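Local coordinates for protein octaprenyl Pyrophosphate Synthase (Helicobacter pylori, PDB 3TC1) that probably catalyses the magnesium-dependent, head-to-tail condensation of isopentenyl pyrophosphate units onto an allylic primer to build the C40 chain of octaprenyl pyrophosphate, at residues A195-I198 / I199-L202; Y266-I269 / E270-K274; L295-L298 / A299-I303; A164-I167 / E168-K172. All coordinates share one frame; numbering follows the deposited sequence.

All four contacts are i to i+3 or i+4 arrangements along helices or at a helix start of one all-alpha chain, and they differ in burial. Contacts 1 and 4 are buried, on the consecutive helices 182-205 and 152-177, and do not touch. Contacts 2 and 3 are only partly buried. Contact 1 packs against both: Leu202 CD1 lies 3.8 Å from Thr272 CG2, and Ile199 CG2 lies 3.5 Å from Val302 O. Chemistry follows place: contact 1 holds a magnesium ion, contact 4 joins a histidine to a carboxylate, contact 3 carries a short lysine-aspartate salt bridge and contact 2 a longer, weak lysine-glutamate one. A hydroxyl bonded to the carbonyl one turn back recurs in contacts 2 and 4.

Contact 1 (A195-I198 / I199-L202); sequences AFQI and IDDL. With MG (magnesium ion), chain D.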
loop_
_atom_site.group_PDB
_atom_site.type_symbol
_atom_site.label_atom_id
_atom_site.label_comp_id
_atom_site.label_asym_id
_atom_site.label_seq_id
_atom_site.Cartn_x
_atom_site.Cartn_y
_atom_site.Cartn_z
ATOM N N ALA B 195 6.870 -24.532 5.509
ATOM C CA ALA B 195 6.186 -25.480 6.387
ATOM C C ALA B 195 4.983 -24.810 7.053
ATOM O O ALA B 195 3.898 -25.389 7.141
ATOM C CB ALA B 195 7.141 -25.997 7.444
ATOM N N PHE B 196 5.189 -23.581 7.510
ATOM C CA PHE B 196 4.142 -22.821 8.174
ATOM C C PHE B 196 2.874 -22.671 7.333
ATOM O O PHE B 196 1.773 -22.888 7.828
ATOM C CB PHE B 196 4.651 -21.427 8.549
ATOM C CG PHE B 196 3.589 -20.536 9.126
ATOM C CD1 PHE B 196 3.147 -20.714 10.435
ATOM C CD2 PHE B 196 2.996 -19.548 8.347
ATOM C CE1 PHE B 196 2.126 -19.922 10.957
ATOM C CE2 PHE B 196 1.973 -18.750 8.862
ATOM C CZ PHE B 196 1.540 -18.941 10.169
ATOM N N GLN B 197 3.023 -22.299 6.067
ATOM C CA GLN B 197 1.855 -22.112 5.215
ATOM C C GLN B 197 1.205 -23.430 4.802
ATOM O O GLN B 197 -0.003 -23.482 4.575
ATOM C CB GLN B 197 2.214 -21.301 3.970
ATOM C CG GLN B 197 0.996 -20.853 3.162
ATOM C CD GLN B 197 0.005 -20.062 4.001
ATOM O OE1 GLN B 197 0.354 -19.041 4.598
ATOM N NE2 GLN B 197 -1.238 -20.531 4.053
ATOM N N ILE B 198 1.997 -24.489 4.686
ATOM C CA ILE B 198 1.434 -25.786 4.321
ATOM C C ILE B 198 0.548 -26.260 5.481
ATOM O O ILE B 198 -0.576 -26.724 5.265
ATOM C CB ILE B 198 2.550 -26.821 4.034
ATOM C CG1 ILE B 198 3.279 -26.442 2.741
ATOM C CG2 ILE B 198 1.953 -28.223 3.875
ATOM C CD1 ILE B 198 4.550 -27.246 2.494
ATOM N N ILE B 199 1.047 -26.113 6.707
ATOM C CA ILE B 199 0.292 -26.511 7.893
ATOM C C ILE B 199 -0.950 -25.632 8.033
ATOM O O ILE B 199 -2.007 -26.084 8.488
ATOM C CB ILE B 199 1.146 -26.388 9.184
ATOM C CG1 ILE B 199 2.282 -27.414 9.158
ATOM C CG2 ILE B 199 0.270 -26.570 10.418
ATOM C CD1 ILE B 199 1.820 -28.859 9.023
ATOM N N ASP B 200 -0.824 -24.371 7.642
ATOM C CA ASP B 200 -1.963 -23.474 7.730
ATOM C C ASP B 200 -3.035 -23.930 6.747
ATOM O O ASP B 200 -4.222 -23.953 7.076
ATOM C CB ASP B 200 -1.559 -22.044 7.412
ATOM C CG ASP B 200 -2.726 -21.101 7.485
ATOM O OD1 ASP B 200 -3.179 -20.800 8.612
ATOM O OD2 ASP B 200 -3.200 -20.682 6.411
ATOM N N ASP B 201 -2.619 -24.301 5.540
ATOM C CA ASP B 201 -3.575 -24.775 4.543
ATOM C C ASP B 201 -4.177 -26.090 5.029
ATOM O O ASP B 201 -5.348 -26.385 4.785
ATOM C CB ASP B 201 -2.883 -24.995 3.192
ATOM C CG ASP B 201 -2.513 -23.690 2.500
ATOM O OD1 ASP B 201 -2.888 -22.614 3.019
ATOM O OD2 ASP B 201 -1.858 -23.742 1.429
ATOM N N LEU B 202 -3.370 -26.880 5.729
ATOM C CA LEU B 202 -3.831 -28.159 6.243
ATOM C C LEU B 202 -4.903 -27.937 7.315
ATOM O O LEU B 202 -5.950 -28.587 7.302
ATOM C CB LEU B 202 -2.645 -28.948 6.811
ATOM C CG LEU B 202 -2.909 -30.381 7.280
ATOM C CD1 LEU B 202 -3.541 -31.183 6.154
ATOM C CD2 LEU B 202 -1.599 -31.023 7.722
HETATM MG MG MG D . -5.372 -20.372 5.971
HETATM O O HOH W 1 -5.958 -22.290 7.446
HETATM O O HOH W 2 -5.836 -19.108 7.825
HETATM O O HOH W 3 -5.103 -21.645 4.127
HETATM O O HOH W 4 -7.558 -20.081 5.144
HETATM O O HOH W 5 -4.433 -18.570 4.504
#
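Asp200 reaches from its helix turn to a magnesium ion and, on the way, comes beside the amide of Gln197. Its CB starts against the preceding turn, 3.5 Å from Phe196 O. With CG anti to the backbone N (chi1 179°), the carboxylate lies alongside the Gln197 side chain, and the two point the same way. CG itself is 3.1 Å from the metal. One oxygen, OD1, accepts a long hydrogen bond from water 2, which the metal also binds. The other, Asp200 OD2, ligates magnesium directly at 2.2 Å, and five waters bring the ligands to six. OD2 is also approached by Gln197 NE2 at 3.1 Å, but that bond is weak.

The same amide nitrogen makes its shorter bond to the next aspartate: Gln197 NE2 donates to Asp201 OD1 at 2.9 Å. The acceptor lies only 2° out of the amide plane, whereas the nitrogen arrives from above the carboxylate, 46° out of its plane. Water 3, a metal ligand, donates to Asp201 OD1 at 2.7 Å, so this second carboxylate is an outer-sphere partner of the metal. Two outside hydroxyls hold the remaining oxygens: Tyr155 OH bonds Asp201 OD2, and Thr163 OG1 bonds Gln197 OE1, which limits rotation of the amide. On another side of the helix Ile198 packs on Trp156, Ala276 and Tyr279. Paired aspartates on a helix, here Asp200 binding magnesium directly and Asp201 through a metal-bound water, fit the second aspartate-rich (DDxxD) motif of polyprenyl synthases.

Contact 2 (Y266-I269 / E270-K274); sequences YGII and EETLK
Ile268 and Thr272 meet through a doubly used carbonyl. Thr272 N donates to Ile268 O at 2.8 Å, and the hydroxyl Thr272 OG1 donates to the same Ile268 O, also at 2.8 Å. The two donors come from opposite faces of the carbonyl plane, and the hydroxyl stands 37° out of it. The threonine torsion brings the hydroxyl within reach: OG1 lies beside its own backbone N, anti to the carbonyl carbon (chi1 -62°), and therefore leans back over the preceding turn. The other backbone bonds mark the helix start: Glu271 N reaches Gly267 O at 3.2 Å, and Leu273 N reaches Ile269 O at 3.0 Å.

Charged groups add two ion pairs. Lys274 NZ stands 3.4 Å from Glu270 OE2 in a salt bridge whose hydrogen bond is weak. Glu271 extends beyond CG, and its OE1 forms a salt bridge with Lys235.

Van der Waals contacts are fewer. The Ile268 and Glu271 side chains lie side by side, with Ile268 CD1 3.6 Å from Glu271 OE1, and Ile268 CG2 is 3.7 Å from Thr272 OG1. Thr272 faces Ile198 and Leu202 of helix 182-205, and Ile268 leans on Leu232.

Gly267 has a positive phi of 53° and serves two helices. It is the C-prime residue of a Schellman motif, in which Ile268 N bonds Phe263 O and Gly267 N bonds Lys264 O, and it is also the N-cap of helix 268-286. The arrangement is thus a Schellman C-cap run directly into the N-cap of the next helix, joining helices 253-265 and 268-286.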
loop_
_atom_site.group_PDB
_atom_site.type_symbol
_atom_site.label_atom_id
_atom_site.label_comp_id
_atom_site.label_asym_id
_atom_site.label_seq_id
_atom_site.Cartn_x
_atom_site.Cartn_y
_atom_site.Cartn_z
ATOM N N TYR B 266 -7.619 -41.267 0.289
ATOM C CA TYR B 266 -6.308 -41.302 -0.332
ATOM C C TYR B 266 -5.169 -40.855 0.579
ATOM O O TYR B 266 -4.080 -40.537 0.107
ATOM C CB TYR B 266 -6.343 -40.480 -1.627
ATOM C CG TYR B 266 -7.252 -41.082 -2.684
ATOM C CD1 TYR B 266 -6.861 -42.211 -3.407
ATOM C CD2 TYR B 266 -8.513 -40.540 -2.949
ATOM C CE1 TYR B 266 -7.703 -42.784 -4.364
ATOM C CE2 TYR B 266 -9.360 -41.107 -3.903
ATOM C CZ TYR B 266 -8.948 -42.228 -4.607
ATOM O OH TYR B 266 -9.779 -42.793 -5.556
ATOM N N GLY B 267 -5.420 -40.858 1.884
ATOM C CA GLY B 267 -4.399 -40.478 2.847
ATOM C C GLY B 267 -3.757 -39.131 2.567
ATOM O O GLY B 267 -2.546 -38.962 2.726
ATOM N N ILE B 268 -4.570 -38.164 2.162
ATOM C CA ILE B 268 -4.066 -36.837 1.832
ATOM C C ILE B 268 -3.550 -36.066 3.042
ATOM O O ILE B 268 -2.593 -35.299 2.932
ATOM C CB ILE B 268 -5.165 -36.010 1.125
ATOM C CG1 ILE B 268 -5.643 -36.756 -0.123
ATOM C CG2 ILE B 268 -4.638 -34.629 0.750
ATOM C CD1 ILE B 268 -4.524 -37.081 -1.138
ATOM N N ILE B 269 -4.171 -36.266 4.201
ATOM C CA ILE B 269 -3.741 -35.539 5.386
ATOM C C ILE B 269 -2.292 -35.873 5.736
ATOM O O ILE B 269 -1.475 -34.974 5.954
ATOM C CB ILE B 269 -4.645 -35.843 6.607
ATOM C CG1 ILE B 269 -6.113 -35.579 6.259
ATOM C CG2 ILE B 269 -4.204 -35.002 7.801
ATOM C CD1 ILE B 269 -6.416 -34.170 5.807
ATOM N N GLU B 270 -1.967 -37.160 5.783
ATOM C CA GLU B 270 -0.602 -37.556 6.107
ATOM C C GLU B 270 0.356 -37.142 4.992
ATOM O O GLU B 270 1.483 -36.738 5.260
ATOM C CB GLU B 270 -0.506 -39.070 6.342
ATOM C CG GLU B 270 0.929 -39.599 6.459
ATOM C CD GLU B 270 1.622 -39.226 7.764
ATOM O OE1 GLU B 270 1.607 -38.034 8.143
ATOM O OE2 GLU B 270 2.193 -40.135 8.406
ATOM N N GLU B 271 -0.092 -37.233 3.744
ATOM C CA GLU B 271 0.758 -36.864 2.620
ATOM C C GLU B 271 1.102 -35.374 2.676
ATOM O O GLU B 271 2.239 -34.978 2.401
ATOM C CB GLU B 271 0.074 -37.210 1.286
ATOM C CG GLU B 271 0.930 -36.913 0.054
ATOM C CD GLU B 271 0.294 -37.373 -1.253
ATOM O OE1 GLU B 271 -0.951 -37.432 -1.332
ATOM O OE2 GLU B 271 1.043 -37.657 -2.213
ATOM N N THR B 272 0.123 -34.555 3.046
ATOM C CA THR B 272 0.323 -33.114 3.147
ATOM C C THR B 272 1.275 -32.813 4.300
ATOM O O THR B 272 2.211 -32.012 4.171
ATOM C CB THR B 272 -1.022 -32.381 3.400
ATOM O OG1 THR B 272 -1.909 -32.607 2.297
ATOM C CG2 THR B 272 -0.800 -30.877 3.553
ATOM N N LEU B 273 1.034 -33.468 5.427
ATOM C CA LEU B 273 1.852 -33.275 6.613
ATOM C C LEU B 273 3.319 -33.599 6.346
ATOM O O LEU B 273 4.209 -32.862 6.772
ATOM C CB LEU B 273 1.314 -34.140 7.758
ATOM C CG LEU B 273 2.032 -34.062 9.106
ATOM C CD1 LEU B 273 2.121 -32.613 9.567
ATOM C CD2 LEU B 273 1.276 -34.908 10.127
ATOM N N LYS B 274 3.571 -34.698 5.641
ATOM C CA LYS B 274 4.937 -35.096 5.321
ATOM C C LYS B 274 5.642 -34.070 4.434
ATOM O O LYS B 274 6.851 -33.867 4.544
ATOM C CB LYS B 274 4.950 -36.464 4.636
ATOM C CG LYS B 274 4.567 -37.617 5.552
ATOM C CD LYS B 274 4.707 -38.953 4.840
ATOM C CE LYS B 274 4.327 -40.114 5.746
ATOM N NZ LYS B 274 5.229 -40.217 6.927
#

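Contact 3 (L295-L298 / A299-I303); sequences LEKL and AQDVI
Lys297 and Asp301 form a salt bridge one turn apart, with Lys297 NZ 2.7 Å from Asp301 OD2. The ammonium uses the syn lone pair of that oxygen, on the side of OD1. The lysine gets there by bending: CG leaves anti to the backbone N (chi1 178°), and turns at chi2 and chi4 fold the chain across the aspartate, so that Lys297 CD also comes 3.7 Å from Asp301 OD2. The other oxygen is less well placed. Asp301 OD1 sits 2.9 Å from Lys297 O, a close meeting of two acceptors that probably costs some energy.

Backbone bonds carry the turn: Ala299 N to Leu295 O at 2.9 Å, Asp301 N to Lys297 O at 3.0 Å, and Val302 N to Leu298 O at 3.2 Å. They continue the turns of the amphipathic helix that begins at residue 293, near the end of the modelled chain of this all-alpha isoprenoid synthase fold: its salt bridge lies on an outer face, and Leu295, Leu298 and Ala299 turn to neighbouring helices, 38-44, 182-205 and 268-286.

Van der Waals contacts make up the rest. Val302 CG1 occupies the crowded position between backbone N and carbonyl carbon (chi1 45°), and lies 3.3 Å from Leu298 O. Ala299 CB rests 3.2 Å from Leu295 O. In the apolar packing, Leu295 and Ala299 both lean on Phe188, Leu298 meets Leu42, and Ala299 also touches Leu284.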
loop_
_atom_site.group_PDB
_atom_site.type_symbol
_atom_site.label_atom_id
_atom_site.label_comp_id
_atom_site.label_asym_id
_atom_site.label_seq_id
_atom_site.Cartn_x
_atom_site.Cartn_y
_atom_site.Cartn_z
ATOM N N LEU B 295 14.098 -21.032 18.382
ATOM C CA LEU B 295 13.808 -21.328 16.981
ATOM C C LEU B 295 13.545 -22.803 16.737
ATOM O O LEU B 295 12.698 -23.165 15.910
ATOM C CB LEU B 295 14.958 -20.880 16.081
ATOM C CG LEU B 295 15.187 -19.374 15.959
ATOM C CD1 LEU B 295 16.204 -19.123 14.856
ATOM C CD2 LEU B 295 13.875 -18.665 15.643
ATOM N N GLU B 296 14.297 -23.648 17.440
ATOM C CA GLU B 296 14.140 -25.081 17.305
ATOM C C GLU B 296 12.798 -25.443 17.889
ATOM O O GLU B 296 12.117 -26.284 17.353
ATOM C CB GLU B 296 15.316 -25.825 17.973
ATOM C CG GLU B 296 16.567 -25.831 17.071
ATOM C CD GLU B 296 17.840 -26.295 17.762
ATOM O OE1 GLU B 296 17.727 -27.123 18.681
ATOM O OE2 GLU B 296 18.950 -25.843 17.377
ATOM N N LYS B 297 12.398 -24.751 18.947
ATOM C CA LYS B 297 11.111 -24.978 19.598
ATOM C C LYS B 297 9.972 -24.650 18.633
ATOM O O LYS B 297 9.044 -25.441 18.460
ATOM C CB LYS B 297 11.007 -24.092 20.846
ATOM C CG LYS B 297 9.704 -24.163 21.622
ATOM C CD LYS B 297 9.518 -25.496 22.330
ATOM C CE LYS B 297 8.475 -25.397 23.445
ATOM N NZ LYS B 297 7.171 -24.877 22.954
ATOM N N LEU B 298 10.058 -23.480 18.005
ATOM C CA LEU B 298 9.038 -23.028 17.060
ATOM C C LEU B 298 8.981 -23.858 15.779
ATOM O O LEU B 298 7.902 -24.092 15.232
ATOM C CB LEU B 298 9.274 -21.557 16.699
ATOM C CG LEU B 298 9.151 -20.547 17.842
ATOM C CD1 LEU B 298 9.698 -19.196 17.411
ATOM C CD2 LEU B 298 7.697 -20.439 18.267
ATOM N N ALA B 299 10.141 -24.290 15.294
ATOM C CA ALA B 299 10.205 -25.081 14.072
ATOM C C ALA B 299 9.617 -26.475 14.264
ATOM O O ALA B 299 9.129 -27.089 13.313
ATOM C CB ALA B 299 11.648 -25.183 13.595
ATOM N N GLN B 300 9.668 -26.975 15.495
ATOM C CA GLN B 300 9.133 -28.297 15.799
ATOM C C GLN B 300 7.638 -28.203 16.078
ATOM O O GLN B 300 6.860 -29.049 15.641
ATOM C CB GLN B 300 9.841 -28.889 17.023
ATOM C CG GLN B 300 11.350 -28.984 16.879
ATOM C CD GLN B 300 12.043 -29.359 18.178
ATOM O OE1 GLN B 300 11.772 -28.780 19.230
ATOM N NE2 GLN B 300 12.954 -30.324 18.106
ATOM N N ASP B 301 7.248 -27.156 16.799
ATOM C CA ASP B 301 5.854 -26.940 17.173
ATOM C C ASP B 301 4.902 -26.632 16.022
ATOM O O ASP B 301 3.708 -26.913 16.114
ATOM C CB ASP B 301 5.769 -25.824 18.212
ATOM C CG ASP B 301 6.418 -26.206 19.524
ATOM O OD1 ASP B 301 7.051 -27.284 19.580
ATOM O OD2 ASP B 301 6.298 -25.428 20.495
ATOM N N VAL B 302 5.408 -26.045 14.944
ATOM C CA VAL B 302 4.533 -25.734 13.819
ATOM C C VAL B 302 4.002 -27.010 13.174
ATOM O O VAL B 302 2.875 -27.047 12.684
ATOM C CB VAL B 302 5.259 -24.902 12.737
ATOM C CG1 VAL B 302 6.639 -25.478 12.470
ATOM C CG2 VAL B 302 4.437 -24.901 11.448
ATOM N N ILE B 303 4.816 -28.059 13.189
ATOM C CA ILE B 303 4.437 -29.332 12.587
ATOM C C ILE B 303 3.434 -30.171 13.385
ATOM O O ILE B 303 2.760 -31.036 12.823
ATOM C CB ILE B 303 5.696 -30.181 12.284
ATOM C CG1 ILE B 303 6.380 -29.648 11.023
ATOM C CG2 ILE B 303 5.320 -31.653 12.098
ATOM C CD1 ILE B 303 5.554 -29.842 9.759
#

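Contact 4 (A164-I167 / E168-K172); sequences AHFI and EASLK
His165 donates to Glu168 through ND1, which lies 2.8 Å from Glu168 OE1 with an N-H...O angle of 161°. The oxygen sits at the ring edge, near its plane. The glutamate is extended beyond CG and runs beside the histidine, its carboxylate turned 33° from the ring. This bond would fix the ring's rotation.

Next comes Ser170, whose OG donates to Phe166 O at 2.9 Å while Ser170 N donates to the same Phe166 O at 2.8 Å. The torsion sets OG beside its own backbone N (chi1 -63°), within reach of the carbonyl; the two donors come to it from opposite faces. The hydroxyl stays within the helix, its polar need met by the carbonyl one turn back, and it also lies 3.6 Å from Phe166 CE1.

Apolar groups finish the contact: Ile167 CG2 meets Leu171 CD1 at 4.2 Å. Outside, Phe166 packs among Val66, Ile69 and Ala130, while Ala164 and His165 touch Leu190 and Leu171 touches Phe188. Helix 152-177 is thus gripped by helices on several sides, as expected of a core helix in the all-alpha isoprenoid synthase fold.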
loop_
_atom_site.group_PDB
_atom_site.type_symbol
_atom_site.label_atom_id
_atom_site.label_comp_id
_atom_site.label_asym_id
_atom_site.label_seq_id
_atom_site.Cartn_x
_atom_site.Cartn_y
_atom_site.Cartn_z
ATOM N N ALA B 164 6.360 -17.423 2.492
ATOM C CA ALA B 164 7.729 -17.833 2.782
ATOM C C ALA B 164 8.821 -16.773 2.706
ATOM O O ALA B 164 9.575 -16.597 3.661
ATOM C CB ALA B 164 8.100 -19.022 1.909
ATOM N N HIS B 165 8.917 -16.082 1.577
ATOM C CA HIS B 165 9.951 -15.065 1.392
ATOM C C HIS B 165 9.942 -13.910 2.386
ATOM O O HIS B 165 10.992 -13.357 2.698
ATOM C CB HIS B 165 9.901 -14.522 -0.037
ATOM C CG HIS B 165 10.439 -15.477 -1.057
ATOM N ND1 HIS B 165 11.747 -15.911 -1.050
ATOM C CD2 HIS B 165 9.840 -16.102 -2.098
ATOM C CE1 HIS B 165 11.932 -16.762 -2.045
ATOM N NE2 HIS B 165 10.791 -16.896 -2.696
ATOM N N PHE B 166 8.767 -13.531 2.874
ATOM C CA PHE B 166 8.685 -12.446 3.840
ATOM C C PHE B 166 9.320 -12.885 5.165
ATOM O O PHE B 166 10.081 -12.132 5.782
ATOM C CB PHE B 166 7.222 -12.034 4.032
ATOM C CG PHE B 166 7.018 -10.932 5.030
ATOM C CD1 PHE B 166 7.949 -9.904 5.165
ATOM C CD2 PHE B 166 5.869 -10.897 5.812
ATOM C CE1 PHE B 166 7.734 -8.858 6.069
ATOM C CE2 PHE B 166 5.645 -9.857 6.714
ATOM C CZ PHE B 166 6.582 -8.836 6.841
ATOM N N ILE B 167 9.019 -14.103 5.608
ATOM C CA ILE B 167 9.610 -14.599 6.851
ATOM C C ILE B 167 11.118 -14.731 6.627
ATOM O O ILE B 167 11.926 -14.370 7.488
ATOM C CB ILE B 167 9.001 -15.963 7.263
ATOM C CG1 ILE B 167 7.515 -15.780 7.578
ATOM C CG2 ILE B 167 9.727 -16.522 8.492
ATOM C CD1 ILE B 167 6.765 -17.075 7.867
ATOM N N GLU B 168 11.492 -15.240 5.460
ATOM C CA GLU B 168 12.902 -15.376 5.111
ATOM C C GLU B 168 13.579 -14.009 5.208
ATOM O O GLU B 168 14.642 -13.872 5.819
ATOM C CB GLU B 168 13.048 -15.896 3.682
ATOM C CG GLU B 168 14.472 -15.814 3.143
ATOM C CD GLU B 168 14.570 -16.178 1.675
ATOM O OE1 GLU B 168 13.738 -15.690 0.885
ATOM O OE2 GLU B 168 15.484 -16.943 1.306
ATOM N N ALA B 169 12.952 -13.003 4.596
ATOM C CA ALA B 169 13.493 -11.644 4.591
ATOM C C ALA B 169 13.537 -11.021 5.976
ATOM O O ALA B 169 14.439 -10.238 6.288
ATOM C CB ALA B 169 12.675 -10.759 3.651
ATOM N N SER B 170 12.557 -11.350 6.809
ATOM C CA SER B 170 12.517 -10.800 8.158
ATOM C C SER B 170 13.661 -11.344 9.012
ATOM O O SER B 170 14.289 -10.600 9.768
ATOM C CB SER B 170 11.178 -11.122 8.826
ATOM O OG SER B 170 10.110 -10.506 8.133
ATOM N N LEU B 171 13.930 -12.639 8.890
ATOM C CA LEU B 171 15.007 -13.258 9.658
ATOM C C LEU B 171 16.380 -12.845 9.140
ATOM O O LEU B 171 17.314 -12.657 9.919
ATOM C CB LEU B 171 14.864 -14.780 9.629
ATOM C CG LEU B 171 13.951 -15.325 10.733
ATOM C CD1 LEU B 171 13.489 -16.727 10.401
ATOM C CD2 LEU B 171 14.705 -15.303 12.055
ATOM N N LYS B 172 16.495 -12.717 7.823
ATOM C CA LYS B 172 17.748 -12.317 7.199
ATOM C C LYS B 172 18.077 -10.899 7.654
ATOM O O LYS B 172 19.230 -10.580 7.946
ATOM C CB LYS B 172 17.606 -12.370 5.675
ATOM C CG LYS B 172 18.876 -12.055 4.901
ATOM C CD LYS B 172 18.610 -12.050 3.396
ATOM C CE LYS B 172 19.851 -11.665 2.603
ATOM N NZ LYS B 172 19.595 -11.668 1.133
#